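Local coordinates for protein putative oxidoreductase with NAD(P)-binding Rossmann-fold domain (Clostridium difficile, PDB 3UUW) that probably works as an NAD(P)-dependent oxidoreductase of the GFO/IDH/MocA family, pairing a Rossmann-fold nucleotide-binding domain with a C-terminal domain, at residues 69-74 against 271-276; 7-12 against 30-35. All coordinates share one frame; numbering follows the deposited sequence.

Contact 1: 69-74 against 271-276; sequences CIFLHS and DISNHF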
ATOM      1  N   CYS A  69     -20.491 -10.637  39.046  1.00 17.21           N
ATOM      2  CA  CYS A  69     -20.747 -10.089  37.719  1.00 17.05           C
ATOM      3  C   CYS A  69     -20.821 -11.201  36.683  1.00 17.98           C
ATOM      4  O   CYS A  69     -20.293 -12.307  36.887  1.00 17.81           O
ATOM      5  CB  CYS A  69     -19.671  -9.074  37.337  1.00 16.06           C
ATOM      6  SG  CYS A  69     -18.004  -9.762  37.072  1.00 18.99           S
ATOM      7  N   ILE A  70     -21.471 -10.888  35.568  1.00 16.72           N
ATOM      8  CA  ILE A  70     -21.700 -11.827  34.492  1.00 16.88           C
ATOM      9  C   ILE A  70     -21.432 -11.169  33.149  1.00 15.98           C
ATOM     10  O   ILE A  70     -21.858 -10.031  32.913  1.00 16.84           O
ATOM     11  CB  ILE A  70     -23.171 -12.301  34.482  1.00 17.57           C
ATOM     12  CG1 ILE A  70     -23.527 -13.051  35.781  1.00 21.85           C
ATOM     13  CG2 ILE A  70     -23.489 -13.161  33.229  1.00 18.44           C
ATOM     14  CD1 ILE A  70     -23.002 -14.454  35.876  1.00 23.18           C
ATOM     15  N   PHE A  71     -20.727 -11.900  32.287  1.00 15.44           N
ATOM     16  CA  PHE A  71     -20.594 -11.588  30.853  1.00 14.25           C
ATOM     17  C   PHE A  71     -21.675 -12.420  30.154  1.00 15.55           C
ATOM     18  O   PHE A  71     -21.698 -13.653  30.254  1.00 16.79           O
ATOM     19  CB  PHE A  71     -19.188 -11.944  30.320  1.00 14.28           C
ATOM     20  CG  PHE A  71     -18.151 -10.902  30.606  1.00 15.75           C
ATOM     21  CD1 PHE A  71     -17.585 -10.785  31.854  1.00 17.11           C
ATOM     22  CD2 PHE A  71     -17.718 -10.058  29.600  1.00 16.01           C
ATOM     23  CE1 PHE A  71     -16.636  -9.826  32.114  1.00 17.20           C
ATOM     24  CE2 PHE A  71     -16.764  -9.088  29.859  1.00 16.21           C
ATOM     25  CZ  PHE A  71     -16.232  -8.974  31.102  1.00 14.88           C
ATOM     26  N   LEU A  72     -22.605 -11.720  29.520  1.00 15.58           N
ATOM     27  CA  LEU A  72     -23.752 -12.318  28.844  1.00 15.78           C
ATOM     28  C   LEU A  72     -23.627 -12.194  27.323  1.00 18.83           C
ATOM     29  O   LEU A  72     -23.596 -11.093  26.762  1.00 16.45           O
ATOM     30  CB  LEU A  72     -25.027 -11.614  29.324  1.00 16.71           C
ATOM     31  CG  LEU A  72     -26.311 -12.054  28.673  1.00 17.59           C
ATOM     32  CD1 LEU A  72     -26.608 -13.517  28.955  1.00 17.12           C
ATOM     33  CD2 LEU A  72     -27.450 -11.167  29.182  1.00 19.87           C
ATOM     34  N   HIS A  73     -23.557 -13.337  26.656  1.00 20.97           N
ATOM     35  CA  HIS A  73     -23.337 -13.358  25.205  1.00 23.40           C
ATOM     36  C   HIS A  73     -24.431 -14.127  24.515  1.00 26.07           C
ATOM     37  O   HIS A  73     -24.187 -14.799  23.523  1.00 30.58           O
ATOM     38  CB  HIS A  73     -21.955 -13.962  24.871  1.00 22.90           C
ATOM     39  CG  HIS A  73     -20.836 -13.383  25.674  1.00 20.07           C
ATOM     40  ND1 HIS A  73     -20.415 -12.074  25.542  1.00 22.07           N
ATOM     41  CD2 HIS A  73     -20.057 -13.930  26.633  1.00 19.73           C
ATOM     42  CE1 HIS A  73     -19.440 -11.840  26.397  1.00 22.19           C
ATOM     43  NE2 HIS A  73     -19.197 -12.950  27.070  1.00 22.00           N
ATOM     44  N   SER A  74     -25.646 -14.007  25.033  1.00 27.38           N
ATOM     45  CA  SER A  74     -26.819 -14.696  24.461  1.00 28.70           C
ATOM     46  C   SER A  74     -27.460 -13.905  23.324  1.00 29.27           C
ATOM     47  O   SER A  74     -27.092 -12.768  23.046  1.00 29.94           O
ATOM     48  CB  SER A  74     -27.854 -14.965  25.557  1.00 29.58           C
ATOM     49  OG  SER A  74     -28.434 -13.760  26.019  1.00 31.06           O
ATOM     50  N   ASP A 271      -9.666  -4.511  26.095  1.00 14.79           N
ATOM     51  CA  ASP A 271      -9.723  -3.358  26.972  1.00 15.64           C
ATOM     52  C   ASP A 271     -11.128  -3.119  27.525  1.00 13.66           C
ATOM     53  O   ASP A 271     -11.268  -2.740  28.695  1.00 15.31           O
ATOM     54  CB  ASP A 271      -9.149  -2.145  26.291  1.00 15.83           C
ATOM     55  CG  ASP A 271      -7.635  -2.277  26.087  1.00 20.48           C
ATOM     56  OD1 ASP A 271      -6.961  -2.895  26.961  1.00 22.46           O
ATOM     57  OD2 ASP A 271      -7.134  -1.796  25.063  1.00 19.64           O
ATOM     58  N   ILE A 272     -12.154  -3.382  26.720  1.00 14.47           N
ATOM     59  CA  ILE A 272     -13.516  -3.146  27.207  1.00 14.36           C
ATOM     60  C   ILE A 272     -13.849  -4.139  28.325  1.00 14.82           C
ATOM     61  O   ILE A 272     -14.474  -3.777  29.321  1.00 15.39           O
ATOM     62  CB  ILE A 272     -14.591  -3.167  26.094  1.00 13.21           C
ATOM     63  CG1 ILE A 272     -15.873  -2.502  26.614  1.00 13.69           C
ATOM     64  CG2 ILE A 272     -14.872  -4.605  25.539  1.00 12.98           C
ATOM     65  CD1 ILE A 272     -16.932  -2.311  25.539  1.00 13.31           C
ATOM     66  N   SER A 273     -13.433  -5.393  28.154  1.00 14.35           N
ATOM     67  CA  SER A 273     -13.732  -6.420  29.153  1.00 14.63           C
ATOM     68  C   SER A 273     -12.974  -6.094  30.459  1.00 15.60           C
ATOM     69  O   SER A 273     -13.537  -6.184  31.566  1.00 14.61           O
ATOM     70  CB  SER A 273     -13.421  -7.818  28.611  1.00 14.94           C
ATOM     71  OG  SER A 273     -14.175  -8.088  27.411  1.00 18.77           O
ATOM     72  N   ASN A 274     -11.700  -5.718  30.342  1.00 15.97           N
ATOM     73  CA  ASN A 274     -10.925  -5.380  31.517  1.00 17.39           C
ATOM     74  C   ASN A 274     -11.426  -4.118  32.213  1.00 15.57           C
ATOM     75  O   ASN A 274     -11.373  -4.005  33.436  1.00 18.29           O
ATOM     76  CB  ASN A 274      -9.444  -5.284  31.186  1.00 18.25           C
ATOM     77  CG  ASN A 274      -8.829  -6.656  30.879  1.00 22.76           C
ATOM     78  OD1 ASN A 274      -9.301  -7.680  31.360  1.00 26.91           O
ATOM     79  ND2 ASN A 274      -7.761  -6.661  30.093  1.00 26.91           N
ATOM     80  N   HIS A 275     -11.913  -3.159  31.442  1.00 16.34           N
ATOM     81  CA  HIS A 275     -12.477  -1.964  31.989  1.00 16.29           C
ATOM     82  C   HIS A 275     -13.733  -2.276  32.799  1.00 16.02           C
ATOM     83  O   HIS A 275     -13.910  -1.736  33.877  1.00 17.16           O
ATOM     84  CB  HIS A 275     -12.792  -0.967  30.880  1.00 15.49           C
ATOM     85  CG  HIS A 275     -13.248   0.362  31.386  1.00 18.70           C
ATOM     86  ND1 HIS A 275     -12.491   1.121  32.256  1.00 22.48           N
ATOM     87  CD2 HIS A 275     -14.391   1.050  31.178  1.00 23.96           C
ATOM     88  CE1 HIS A 275     -13.140   2.237  32.535  1.00 24.03           C
ATOM     89  NE2 HIS A 275     -14.292   2.221  31.886  1.00 22.62           N
ATOM     90  N   PHE A 276     -14.596  -3.138  32.275  1.00 15.35           N
ATOM     91  CA  PHE A 276     -15.791  -3.585  33.010  1.00 14.99           C
ATOM     92  C   PHE A 276     -15.408  -4.082  34.399  1.00 15.09           C
ATOM     93  O   PHE A 276     -16.011  -3.693  35.399  1.00 16.28           O
ATOM     94  CB  PHE A 276     -16.542  -4.688  32.218  1.00 14.81           C
ATOM     95  CG  PHE A 276     -17.749  -5.246  32.915  1.00 15.74           C
ATOM     96  CD1 PHE A 276     -18.920  -4.492  33.047  1.00 15.72           C
ATOM     97  CD2 PHE A 276     -17.732  -6.534  33.429  1.00 17.96           C
ATOM     98  CE1 PHE A 276     -20.043  -5.023  33.700  1.00 14.10           C
ATOM     99  CE2 PHE A 276     -18.856  -7.062  34.058  1.00 21.03           C
ATOM    100  CZ  PHE A 276     -20.003  -6.300  34.186  1.00 17.92           C
TER
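Phe71 and Phe276 carry this contact as an offset edge-to-face pair: their ring centroids lie 5.2 Å apart, the planes stand at 78°, and the edge of Phe276 is turned toward the face of Phe71. Phe276 CD2 lies 3.7 Å from both Phe71 CZ and Phe71 CE1. Phe276 reaches the strand because its CG is anti to the backbone N (chi1 178°), which sends the ring off the helix and past the Phe71 side chain running the other way. Beyond the pair, Phe276 CE2 lies 3.9 Å from Cys69 CB, and Cys69 SG sits obliquely to the same ring, 5.4 Å from its centroid. On the next helical turn toward the N-terminus, Ser273 OG packs 3.7 Å from Phe71 CE2; its hydrogen bond goes to Phe269 O, back along the helix. The fold explains the spacing: helix 269-281 lies over one face of the parallel Rossmann sheet, nearly antiparallel to strand 69-72 (156°), and the segment axes are 11.1 Å apart, a gap filled mainly by side chains, with Ser273 O in plane at the Phe71 ring edge, 3.9 Å from Phe71 CZ, and without a hydrogen bond between the segments. All touching residues are buried. The other side of the helix is partly exposed: Asp271, Asn274 and His275 meet nothing on 69-74; Asp271 salt-bridges Lys265 and the His275 ring meets that of Phe128.

Contact 2: 7-12 against 30-35; sequences IKMGMI and ERFEFV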
ATOM      1  N   ILE A   7     -13.167 -10.299  42.983  1.00 26.03           N
ATOM      2  CA  ILE A   7     -14.278 -10.316  42.057  1.00 22.88           C
ATOM      3  C   ILE A   7     -14.523 -11.708  41.453  1.00 22.46           C
ATOM      4  O   ILE A   7     -13.611 -12.329  40.927  1.00 22.06           O
ATOM      5  CB  ILE A   7     -14.069  -9.279  40.927  1.00 21.15           C
ATOM      6  CG1 ILE A   7     -14.020  -7.859  41.514  1.00 24.11           C
ATOM      7  CG2 ILE A   7     -15.174  -9.422  39.864  1.00 23.53           C
ATOM      8  CD1 ILE A   7     -13.620  -6.807  40.517  1.00 23.02           C
ATOM      9  N   LYS A   8     -15.773 -12.162  41.535  1.00 22.03           N
ATOM     10  CA  LYS A   8     -16.200 -13.451  41.009  1.00 22.55           C
ATOM     11  C   LYS A   8     -16.991 -13.209  39.723  1.00 20.66           C
ATOM     12  O   LYS A   8     -17.991 -12.495  39.727  1.00 21.26           O
ATOM     13  CB  LYS A   8     -17.080 -14.184  42.029  1.00 22.67           C
ATOM     14  CG  LYS A   8     -16.381 -14.524  43.361  1.00 28.24           C
ATOM     15  CD  LYS A   8     -17.269 -15.373  44.286  1.00 32.18           C
ATOM     16  CE  LYS A   8     -17.213 -16.876  43.948  1.00 37.61           C
ATOM     17  NZ  LYS A   8     -18.346 -17.700  44.535  1.00 34.73           N
ATOM     18  N   MET A   9     -16.552 -13.811  38.631  1.00 19.31           N
ATOM     19  CA  MET A   9     -17.211 -13.632  37.335  1.00 18.55           C
ATOM     20  C   MET A   9     -17.732 -14.952  36.794  1.00 19.10           C
ATOM     21  O   MET A   9     -17.082 -15.996  36.942  1.00 19.19           O
ATOM     22  CB  MET A   9     -16.214 -12.997  36.348  1.00 17.93           C
ATOM     23  CG  MET A   9     -16.721 -12.688  34.919  1.00 19.23           C
ATOM     24  SD  MET A   9     -16.751 -14.106  33.807  1.00 25.19           S
ATOM     25  CE  MET A   9     -15.001 -14.352  33.539  1.00 26.03           C
ATOM     26  N   GLY A  10     -18.891 -14.889  36.143  1.00 18.43           N
ATOM     27  CA  GLY A  10     -19.456 -16.022  35.437  1.00 18.05           C
ATOM     28  C   GLY A  10     -19.757 -15.578  34.024  1.00 18.74           C
ATOM     29  O   GLY A  10     -19.885 -14.380  33.749  1.00 18.52           O
ATOM     30  N   MET A  11     -19.920 -16.542  33.136  1.00 17.41           N
ATOM     31  CA  MET A  11     -20.284 -16.270  31.760  1.00 17.86           C
ATOM     32  C   MET A  11     -21.555 -17.020  31.420  1.00 17.91           C
ATOM     33  O   MET A  11     -21.680 -18.199  31.749  1.00 19.30           O
ATOM     34  CB  MET A  11     -19.165 -16.700  30.793  1.00 18.19           C
ATOM     35  CG  MET A  11     -19.453 -16.360  29.348  1.00 15.62           C
ATOM     36  SD  MET A  11     -18.023 -16.661  28.275  1.00 21.19           S
ATOM     37  CE  MET A  11     -16.922 -15.364  28.786  1.00 21.44           C
ATOM     38  N   ILE A  12     -22.490 -16.334  30.754  1.00 17.50           N
ATOM     39  CA  ILE A  12     -23.707 -16.959  30.259  1.00 17.48           C
ATOM     40  C   ILE A  12     -23.762 -16.797  28.748  1.00 18.96           C
ATOM     41  O   ILE A  12     -23.693 -15.676  28.226  1.00 18.61           O
ATOM     42  CB  ILE A  12     -24.976 -16.356  30.937  1.00 17.08           C
ATOM     43  CG1 ILE A  12     -25.009 -16.750  32.417  1.00 17.68           C
ATOM     44  CG2 ILE A  12     -26.234 -16.800  30.247  1.00 19.26           C
ATOM     45  CD1 ILE A  12     -26.100 -16.045  33.238  1.00 19.82           C
ATOM     46  N   GLU A  30      -6.848 -13.092  35.315  1.00 21.15           N
ATOM     47  CA  GLU A  30      -5.872 -12.396  36.173  1.00 23.13           C
ATOM     48  C   GLU A  30      -6.464 -11.531  37.282  1.00 24.15           C
ATOM     49  O   GLU A  30      -5.918 -11.481  38.398  1.00 27.23           O
ATOM     50  CB  GLU A  30      -4.954 -11.511  35.311  1.00 24.22           C
ATOM     51  CG  GLU A  30      -4.098 -12.234  34.298  1.00 28.67           C
ATOM     52  CD  GLU A  30      -3.160 -11.292  33.530  1.00 35.34           C
ATOM     53  OE1 GLU A  30      -1.953 -11.589  33.457  1.00 40.49           O
ATOM     54  OE2 GLU A  30      -3.620 -10.245  33.018  1.00 37.54           O
ATOM     55  N   ARG A  31      -7.557 -10.841  36.984  1.00 23.54           N
ATOM     56  CA  ARG A  31      -8.126  -9.846  37.916  1.00 26.01           C
ATOM     57  C   ARG A  31      -9.457 -10.267  38.537  1.00 24.39           C
ATOM     58  O   ARG A  31     -10.173  -9.444  39.121  1.00 24.61           O
ATOM     59  CB  ARG A  31      -8.322  -8.548  37.167  1.00 27.37           C
ATOM     60  CG  ARG A  31      -7.040  -7.944  36.577  1.00 33.15           C
ATOM     61  CD  ARG A  31      -6.085  -7.459  37.648  1.00 41.38           C
ATOM     62  NE  ARG A  31      -5.161  -6.432  37.150  1.00 50.28           N
ATOM     63  CZ  ARG A  31      -4.089  -6.657  36.382  1.00 53.33           C
ATOM     64  NH1 ARG A  31      -3.776  -7.890  35.973  1.00 54.99           N
ATOM     65  NH2 ARG A  31      -3.334  -5.633  36.003  1.00 55.26           N
ATOM     66  N   PHE A  32      -9.793 -11.536  38.398  1.00 22.06           N
ATOM     67  CA  PHE A  32     -11.039 -12.067  38.920  1.00 21.62           C
ATOM     68  C   PHE A  32     -10.948 -13.572  38.978  1.00 22.15           C
ATOM     69  O   PHE A  32     -10.016 -14.174  38.411  1.00 22.46           O
ATOM     70  CB  PHE A  32     -12.230 -11.675  38.017  1.00 19.68           C
ATOM     71  CG  PHE A  32     -12.035 -12.053  36.577  1.00 20.27           C
ATOM     72  CD1 PHE A  32     -12.259 -13.346  36.136  1.00 20.35           C
ATOM     73  CD2 PHE A  32     -11.584 -11.109  35.661  1.00 19.53           C
ATOM     74  CE1 PHE A  32     -12.034 -13.696  34.818  1.00 20.11           C
ATOM     75  CE2 PHE A  32     -11.360 -11.448  34.342  1.00 22.33           C
ATOM     76  CZ  PHE A  32     -11.575 -12.745  33.919  1.00 19.52           C
ATOM     77  N   GLU A  33     -11.896 -14.180  39.679  1.00 22.24           N
ATOM     78  CA  GLU A  33     -12.043 -15.621  39.679  1.00 23.65           C
ATOM     79  C   GLU A  33     -13.118 -15.975  38.656  1.00 22.29           C
ATOM     80  O   GLU A  33     -14.219 -15.414  38.711  1.00 20.91           O
ATOM     81  CB  GLU A  33     -12.473 -16.126  41.054  1.00 25.74           C
ATOM     82  CG  GLU A  33     -12.541 -17.637  41.145  1.00 30.20           C
ATOM     83  CD  GLU A  33     -13.084 -18.168  42.470  1.00 39.74           C
ATOM     84  OE1 GLU A  33     -13.550 -17.372  43.316  1.00 43.06           O
ATOM     85  OE2 GLU A  33     -13.049 -19.405  42.649  1.00 45.63           O
ATOM     86  N   PHE A  34     -12.804 -16.883  37.725  1.00 21.00           N
ATOM     87  CA  PHE A  34     -13.766 -17.362  36.716  1.00 21.34           C
ATOM     88  C   PHE A  34     -14.533 -18.521  37.381  1.00 22.67           C
ATOM     89  O   PHE A  34     -14.121 -19.682  37.338  1.00 22.49           O
ATOM     90  CB  PHE A  34     -13.048 -17.803  35.432  1.00 21.08           C
ATOM     91  CG  PHE A  34     -13.920 -17.787  34.190  1.00 20.39           C
ATOM     92  CD1 PHE A  34     -15.271 -18.067  34.247  1.00 22.74           C
ATOM     93  CD2 PHE A  34     -13.359 -17.540  32.957  1.00 20.64           C
ATOM     94  CE1 PHE A  34     -16.054 -18.054  33.078  1.00 19.79           C
ATOM     95  CE2 PHE A  34     -14.127 -17.538  31.795  1.00 22.26           C
ATOM     96  CZ  PHE A  34     -15.486 -17.789  31.863  1.00 20.19           C
ATOM     97  N   VAL A  35     -15.631 -18.165  38.039  1.00 21.87           N
ATOM     98  CA  VAL A  35     -16.407 -19.107  38.843  1.00 23.32           C
ATOM     99  C   VAL A  35     -17.059 -20.225  38.059  1.00 21.93           C
ATOM    100  O   VAL A  35     -17.103 -21.375  38.526  1.00 22.86           O
ATOM    101  CB  VAL A  35     -17.495 -18.336  39.640  1.00 24.07           C
ATOM    102  CG1 VAL A  35     -18.512 -19.294  40.284  1.00 27.32           C
ATOM    103  CG2 VAL A  35     -16.839 -17.451  40.666  1.00 25.41           C
TER
HETATM  104  O   HOH W   1     -10.725  -9.487  41.857  1.00 29.65           O
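The methyl CE of Met9 is packed against two aromatic rings. CE stands 3.5 Å from the centroid of the Phe34 ring and only 6° off the ring normal, a CH-pi contact over the centre of the face, and the same methyl comes within 3.3 Å of Phe32 CE1. Met9 SD also lies over the Phe34 face, 4.3 Å from its centroid, a Met-aromatic contact. The bends at chi2 (-80°) and chi3 (-71°) fold the thioether back so that methyl and sulfur both lie over that ring. Further along, Met11 CB approaches Phe34 CZ.

These side chains are set by the backbone pairing. The strands are parallel neighbours, with Lys8 bridging to Glu33 and Met9 to Phe34, and Met9 uses both its polar backbone atoms: its N donates to Glu33 O at 2.8 Å in a nearly straight bond, while its O accepts from Val35 N, also at 2.8 Å but with the N-H clearly bent. Ile7 O accepts from Glu33 N at 2.8 Å, and one water links Ile7 N to Arg31 O. On the sheet face carrying Lys8 and Glu33, Lys8 CE presses on Val35 CG2 at a tight 3.4 Å; the lysine ammonium bonds Lys66 O.

The pairing belongs to the beta-alpha-beta unit of strand 8-12, helix 16-26 and strand 33-38. Leu26 of that helix packs on Met9, Met11 and Phe32, strand 69-72 flanks strand 8-12 on its other side, and Ile277 of helix 269-281 reaches Ile7 and Phe32.

The centres of contacts 1 and 2 lie about 10 Å apart, and they meet at neighbouring strands of one sheet. Strand 8-12 lies between 33-38 and 69-72; among the bonds joining it to segment 69-74 are two probable ones, Ile12 N with Phe71 O and His73 N with Ile12 O, each 2.8 Å. Met9 also touches Cys69 and Phe71, carrying packing from contact 1 into contact 2. Helix 269-281 forms one side of contact 1 and packs Ile277, next after Phe276, on Ile7 and Phe32. Met11 touches, and the Phe71 side chain lies near, the Gly13, Gly15, Ala18 pattern spanning the turn after strand 8-12 and the start of helix 16-26, where Rossmann folds commonly bind the dinucleotide.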